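Local coordinates for protein PCF11 (Saccharomyces cerevisiae, PDB 2BF0) that probably binds the phosphorylated C-terminal domain of RNA polymerase II through its all-helical CTD-interacting domain, linking transcription to the processing of RNA, at residues S19-L24 with D51-R56; C45-V50 with T84-R89. One frame throughout, in Å; residues are numbered along the deposited sequence.

Two faces of one helix, packed against different neighbours, illustrate how an all-helical domain mixes its chemistry. Helix 48-59 takes part in both contacts: in contact 1 it meets helix 14-22, and in contact 2 its first turn meets helix 83-101. Both are partly buried, and each joins an apolar inner part to a polar outer side. In contact 1 charge and two waters bridge the helices, with R56 set against E22 and backbone carbonyls, whereas contact 2 has no salt bridge and relies on aromatic and apolar packing. The contacts touch where I53 CB lies 3.9 Å from F87 CZ, which makes their apolar parts continuous inside the CID domain.

Contact 1. Residues S19-L24 with D51-R56; sequences SILEEL and DAIESR
With CG anti to the backbone N in both L21 (chi1 179°) and R56 (chi1 -179°), the two side chains reach across and run alongside one another, pointing opposite ways. R56 then bends at chi2, which brings its guanidinium beside the main-chain carbonyls of L21 and E22. Its CB lies 3.8 Å from L21 CD2, while the other methyl, L21 CD1, meets I53 CD1 at 4.0 Å. L21 CD2 also sits 3.2 Å from A52 O, close against the helix backbone.

At the polar end, E22 comes over one face of the guanidinium, with the two planes 60° apart. E22 OE1 and R56 NH1 form a salt bridge of 3.1 Å, held by charge alone because no N-H points at the oxygen. One water accepts from R56 NH1 and donates to both E22 O and E22 OE1, tying acid, backbone and arginine together. A second water donates to L24 O at 2.8 Å and takes a weak bond from R56 NE.

The contact packs helix 14-22 against helix 48-59; helix 65-78 adjoins it through A68 beside R56 and Y67 beside L24, and helix 29-41 through I31 beside L24.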
loop_
_atom_site.group_PDB
_atom_site.type_symbol
_atom_site.label_atom_id
_atom_site.label_comp_id
_atom_site.label_asym_id
_atom_site.label_seq_id
_atom_site.Cartn_x
_atom_site.Cartn_y
_atom_site.Cartn_z
ATOM N N SER A 19 7.310 -5.054 14.072
ATOM C CA SER A 19 7.601 -6.479 14.090
ATOM C C SER A 19 6.453 -7.248 13.483
ATOM O O SER A 19 6.672 -8.221 12.776
ATOM C CB SER A 19 7.903 -6.984 15.502
ATOM O OG SER A 19 8.468 -5.951 16.283
ATOM N N ILE A 20 5.222 -6.825 13.744
ATOM C CA ILE A 20 4.110 -7.541 13.147
ATOM C C ILE A 20 4.286 -7.510 11.632
ATOM O O ILE A 20 4.069 -8.516 10.960
ATOM C CB ILE A 20 2.747 -6.970 13.595
ATOM C CG1 ILE A 20 1.693 -7.178 12.515
ATOM C CG2 ILE A 20 2.842 -5.497 13.903
ATOM C CD1 ILE A 20 0.650 -8.197 12.880
ATOM N N LEU A 21 4.729 -6.358 11.127
ATOM C CA LEU A 21 4.964 -6.117 9.700
ATOM C C LEU A 21 6.113 -6.961 9.125
ATOM O O LEU A 21 6.193 -7.189 7.915
ATOM C CB LEU A 21 5.217 -4.622 9.460
ATOM C CG LEU A 21 5.499 -4.170 8.033
ATOM C CD1 LEU A 21 4.320 -4.537 7.134
ATOM C CD2 LEU A 21 5.796 -2.667 7.978
ATOM N N GLU A 22 7.012 -7.418 9.987
ATOM C CA GLU A 22 8.093 -8.292 9.510
ATOM C C GLU A 22 7.584 -9.715 9.249
ATOM O O GLU A 22 8.030 -10.397 8.329
ATOM C CB GLU A 22 9.295 -8.261 10.451
ATOM C CG GLU A 22 10.213 -7.071 10.194
ATOM C CD GLU A 22 10.842 -7.100 8.802
ATOM O OE1 GLU A 22 11.320 -8.188 8.402
ATOM O OE2 GLU A 22 10.869 -6.043 8.107
ATOM N N GLU A 23 6.607 -10.120 10.051
ATOM C CA GLU A 23 5.935 -11.406 9.921
ATOM C C GLU A 23 4.946 -11.498 8.746
ATOM O O GLU A 23 4.437 -12.578 8.448
ATOM C CB GLU A 23 5.214 -11.747 11.231
ATOM C CG GLU A 23 6.095 -11.640 12.469
ATOM C CD GLU A 23 7.358 -12.468 12.340
ATOM O OE1 GLU A 23 7.261 -13.591 11.824
ATOM O OE2 GLU A 23 8.452 -12.002 12.747
ATOM N N LEU A 24 4.684 -10.380 8.076
ATOM C CA LEU A 24 3.767 -10.376 6.938
ATOM C C LEU A 24 4.431 -10.983 5.687
ATOM O O LEU A 24 4.708 -10.279 4.720
ATOM C CB LEU A 24 3.271 -8.952 6.667
ATOM C CG LEU A 24 2.234 -8.722 5.568
ATOM C CD1 LEU A 24 1.021 -9.585 5.833
ATOM C CD2 LEU A 24 1.842 -7.257 5.515
ATOM N N ASP A 51 5.925 5.329 7.084
ATOM C CA ASP A 51 7.356 5.119 6.943
ATOM C C ASP A 51 7.657 3.634 6.971
ATOM O O ASP A 51 8.456 3.130 6.185
ATOM C CB ASP A 51 8.136 5.755 8.103
ATOM C CG ASP A 51 8.399 7.236 7.898
ATOM O OD1 ASP A 51 8.075 7.773 6.815
ATOM O OD2 ASP A 51 8.929 7.943 8.786
ATOM N N ALA A 52 7.049 2.939 7.919
ATOM C CA ALA A 52 7.324 1.518 8.111
ATOM C C ALA A 52 6.796 0.623 6.974
ATOM O O ALA A 52 7.476 -0.323 6.568
ATOM C CB ALA A 52 6.779 1.042 9.460
ATOM N N ILE A 53 5.586 0.897 6.490
ATOM C CA ILE A 53 5.032 0.142 5.364
ATOM C C ILE A 53 5.879 0.370 4.098
ATOM O O ILE A 53 6.168 -0.578 3.353
ATOM C CB ILE A 53 3.576 0.570 5.069
ATOM C CG1 ILE A 53 2.627 0.240 6.228
ATOM C CG2 ILE A 53 3.086 -0.018 3.731
ATOM C CD1 ILE A 53 2.260 -1.194 6.350
ATOM N N GLU A 54 6.267 1.623 3.853
ATOM C CA GLU A 54 7.048 1.965 2.654
ATOM C C GLU A 54 8.405 1.300 2.710
ATOM O O GLU A 54 8.885 0.754 1.706
ATOM C CB GLU A 54 7.197 3.475 2.472
ATOM C CG GLU A 54 5.862 4.208 2.370
ATOM C CD GLU A 54 5.937 5.552 1.654
ATOM O OE1 GLU A 54 7.053 6.068 1.437
ATOM O OE2 GLU A 54 4.862 6.099 1.299
ATOM N N SER A 55 9.002 1.307 3.902
ATOM C CA SER A 55 10.298 0.688 4.082
ATOM C C SER A 55 10.184 -0.787 3.725
ATOM O O SER A 55 11.014 -1.337 2.992
ATOM C CB SER A 55 10.769 0.861 5.527
ATOM O OG SER A 55 12.124 0.482 5.669
ATOM N N ARG A 56 9.144 -1.426 4.251
ATOM C CA ARG A 56 8.913 -2.836 4.002
ATOM C C ARG A 56 8.746 -3.086 2.502
ATOM O O ARG A 56 9.415 -3.952 1.931
ATOM C CB ARG A 56 7.693 -3.315 4.790
ATOM C CG ARG A 56 7.355 -4.796 4.627
ATOM C CD ARG A 56 8.468 -5.752 5.027
ATOM N NE ARG A 56 7.932 -7.060 5.406
ATOM C CZ ARG A 56 8.670 -8.133 5.664
ATOM N NH1 ARG A 56 9.992 -8.072 5.570
ATOM N NH2 ARG A 56 8.085 -9.271 6.013
HETATM O O HOH W 1 10.439 -10.510 7.188
HETATM O O HOH W 2 5.456 -7.979 3.384
#

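Contact 2. Residues C45-V50 with T84-R89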
loop_
_atom_site.group_PDB
_atom_site.type_symbol
_atom_site.label_atom_id
_atom_site.label_comp_id
_atom_site.label_asym_id
_atom_site.label_seq_id
_atom_site.Cartn_x
_atom_site.Cartn_y
_atom_site.Cartn_z
ATOM N N CYS A 45 0.720 8.671 15.298
ATOM C CA CYS A 45 1.899 7.982 14.788
ATOM C C CYS A 45 1.839 7.767 13.280
ATOM O O CYS A 45 2.643 7.041 12.711
ATOM C CB CYS A 45 2.058 6.640 15.496
ATOM S SG CYS A 45 2.370 6.822 17.256
ATOM N N ALA A 46 0.869 8.389 12.637
ATOM C CA ALA A 46 0.768 8.259 11.203
ATOM C C ALA A 46 2.002 8.912 10.595
ATOM O O ALA A 46 2.397 10.018 10.979
ATOM C CB ALA A 46 -0.503 8.909 10.686
ATOM N N GLN A 47 2.608 8.213 9.650
ATOM C CA GLN A 47 3.825 8.689 9.011
ATOM C C GLN A 47 4.939 7.765 9.391
ATOM O O GLN A 47 5.718 7.369 8.535
ATOM C CB GLN A 47 4.171 10.122 9.402
ATOM C CG GLN A 47 5.270 10.711 8.536
ATOM C CD GLN A 47 5.001 10.510 7.044
ATOM O OE1 GLN A 47 4.166 11.205 6.468
ATOM N NE2 GLN A 47 5.711 9.557 6.420
ATOM N N TYR A 48 5.010 7.449 10.685
ATOM C CA TYR A 48 5.921 6.432 11.185
ATOM C C TYR A 48 5.382 5.101 10.637
ATOM O O TYR A 48 6.137 4.276 10.144
ATOM C CB TYR A 48 5.978 6.427 12.726
ATOM C CG TYR A 48 6.894 7.481 13.342
ATOM C CD1 TYR A 48 6.457 8.297 14.389
ATOM C CD2 TYR A 48 8.185 7.664 12.869
ATOM C CE1 TYR A 48 7.293 9.266 14.959
ATOM C CE2 TYR A 48 9.024 8.632 13.416
ATOM C CZ TYR A 48 8.575 9.426 14.469
ATOM O OH TYR A 48 9.396 10.384 15.037
ATOM N N PHE A 49 4.066 4.910 10.715
ATOM C CA PHE A 49 3.428 3.723 10.138
ATOM C C PHE A 49 3.645 3.688 8.612
ATOM O O PHE A 49 4.063 2.675 8.047
ATOM C CB PHE A 49 1.929 3.696 10.484
ATOM C CG PHE A 49 1.633 3.481 11.968
ATOM C CD1 PHE A 49 0.423 3.880 12.508
ATOM C CD2 PHE A 49 2.562 2.863 12.814
ATOM C CE1 PHE A 49 0.140 3.676 13.870
ATOM C CE2 PHE A 49 2.278 2.662 14.170
ATOM C CZ PHE A 49 1.070 3.063 14.691
ATOM N N VAL A 50 3.358 4.809 7.957
ATOM C CA VAL A 50 3.595 4.965 6.527
ATOM C C VAL A 50 5.078 4.719 6.271
ATOM O O VAL A 50 5.454 3.962 5.376
ATOM C CB VAL A 50 3.257 6.374 6.049
ATOM C CG1 VAL A 50 3.817 6.607 4.665
ATOM C CG2 VAL A 50 1.747 6.617 6.076
ATOM N N THR A 84 -4.123 8.244 3.289
ATOM C CA THR A 84 -4.244 8.437 1.843
ATOM C C THR A 84 -3.311 9.557 1.393
ATOM O O THR A 84 -2.544 9.391 0.441
ATOM C CB THR A 84 -5.695 8.791 1.442
ATOM O OG1 THR A 84 -6.293 9.584 2.473
ATOM C CG2 THR A 84 -6.571 7.547 1.418
ATOM N N ILE A 85 -3.382 10.700 2.068
ATOM C CA ILE A 85 -2.510 11.825 1.746
ATOM C C ILE A 85 -1.049 11.473 1.918
ATOM O O ILE A 85 -0.241 11.741 1.043
ATOM C CB ILE A 85 -2.835 13.054 2.612
ATOM C CG1 ILE A 85 -4.316 13.390 2.508
ATOM C CG2 ILE A 85 -2.044 14.268 2.128
ATOM C CD1 ILE A 85 -4.704 13.818 1.107
ATOM N N TYR A 86 -0.705 10.854 3.040
ATOM C CA TYR A 86 0.681 10.529 3.300
ATOM C C TYR A 86 1.230 9.532 2.276
ATOM O O TYR A 86 2.315 9.748 1.726
ATOM C CB TYR A 86 0.892 10.030 4.741
ATOM C CG TYR A 86 0.626 11.092 5.799
ATOM C CD1 TYR A 86 0.908 10.875 7.144
ATOM C CD2 TYR A 86 0.080 12.317 5.438
ATOM C CE1 TYR A 86 0.657 11.863 8.099
ATOM C CE2 TYR A 86 -0.178 13.294 6.369
ATOM C CZ TYR A 86 0.109 13.073 7.694
ATOM O OH TYR A 86 -0.173 14.093 8.577
ATOM N N PHE A 87 0.491 8.454 2.015
ATOM C CA PHE A 87 0.965 7.421 1.092
ATOM C C PHE A 87 1.070 7.924 -0.353
ATOM O O PHE A 87 1.917 7.448 -1.104
ATOM C CB PHE A 87 0.080 6.175 1.148
ATOM C CG PHE A 87 0.407 5.235 2.265
ATOM C CD1 PHE A 87 -0.566 4.853 3.167
ATOM C CD2 PHE A 87 1.668 4.699 2.393
ATOM C CE1 PHE A 87 -0.278 3.953 4.177
ATOM C CE2 PHE A 87 1.952 3.806 3.397
ATOM C CZ PHE A 87 0.975 3.436 4.287
ATOM N N SER A 88 0.198 8.869 -0.724
ATOM C CA SER A 88 0.198 9.520 -2.038
ATOM C C SER A 88 1.563 9.966 -2.516
ATOM O O SER A 88 1.892 9.852 -3.700
ATOM C CB SER A 88 -0.650 10.790 -1.989
ATOM O OG SER A 88 -2.014 10.520 -2.242
ATOM N N ARG A 89 2.327 10.528 -1.586
ATOM C CA ARG A 89 3.655 11.078 -1.850
ATOM C C ARG A 89 4.646 10.130 -2.522
ATOM O O ARG A 89 5.370 10.537 -3.424
ATOM C CB ARG A 89 4.258 11.669 -0.564
ATOM C CG ARG A 89 3.387 12.760 0.044
ATOM C CD ARG A 89 3.686 13.087 1.524
ATOM N NE ARG A 89 2.919 14.249 1.972
ATOM C CZ ARG A 89 2.818 14.654 3.239
ATOM N NH1 ARG A 89 3.434 13.983 4.205
ATOM N NH2 ARG A 89 2.097 15.735 3.543
#
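V50 and F87 form the tight part of this contact, a small example of a branched side chain fitted against an aromatic ring. V50 CG2 stands over the centre of the F87 ring, 3.8 Å from the centroid and 12° off the normal, a CH-pi contact. The other branch, V50 CG1, turned away from its own amide nitrogen (chi1 166°), meets F87 CE2 at 3.6 Å. V50 is thereby shared between two residues of the facing helix, since CG2 also touches Y86 CB at 3.8 Å while lying near the plane of the tyrosine ring. Both V50 and F87 are buried, and their backbones come close here, with 6.5 Å between V50 CA and F87 CA. Y86, itself partly exposed, presents its edge to the turn before helix 48-59: A46 O lies in the ring plane, 3.8 Å from Y86 CE1, and the buried A46 adds a looser apolar touch of its CB to the same carbon.

Toward solvent the fit changes character. Q47, at the N-cap position, bends at chi2 and brings OE1 to 3.3 Å from Y86 CD1, its amide inclined only 22° to the ring. At the other end of that amide, Q47 NE2 hydrogen-bonds D51 OD1 in the first turn of the helix that follows. R89, an exposed residue, makes a slight approach, with NH1 3.7 Å from Q47 OE1.

The contact thus sets the start of helix 48-59 against the early turns of helix 83-101. Y83 of the latter also touches A46 and V50, whereas F87 reaches on to L72 and C76 of helix 65-78 and to I53 and E54 of helix 48-59, so that its ring lies between helices 48-59 and 65-78.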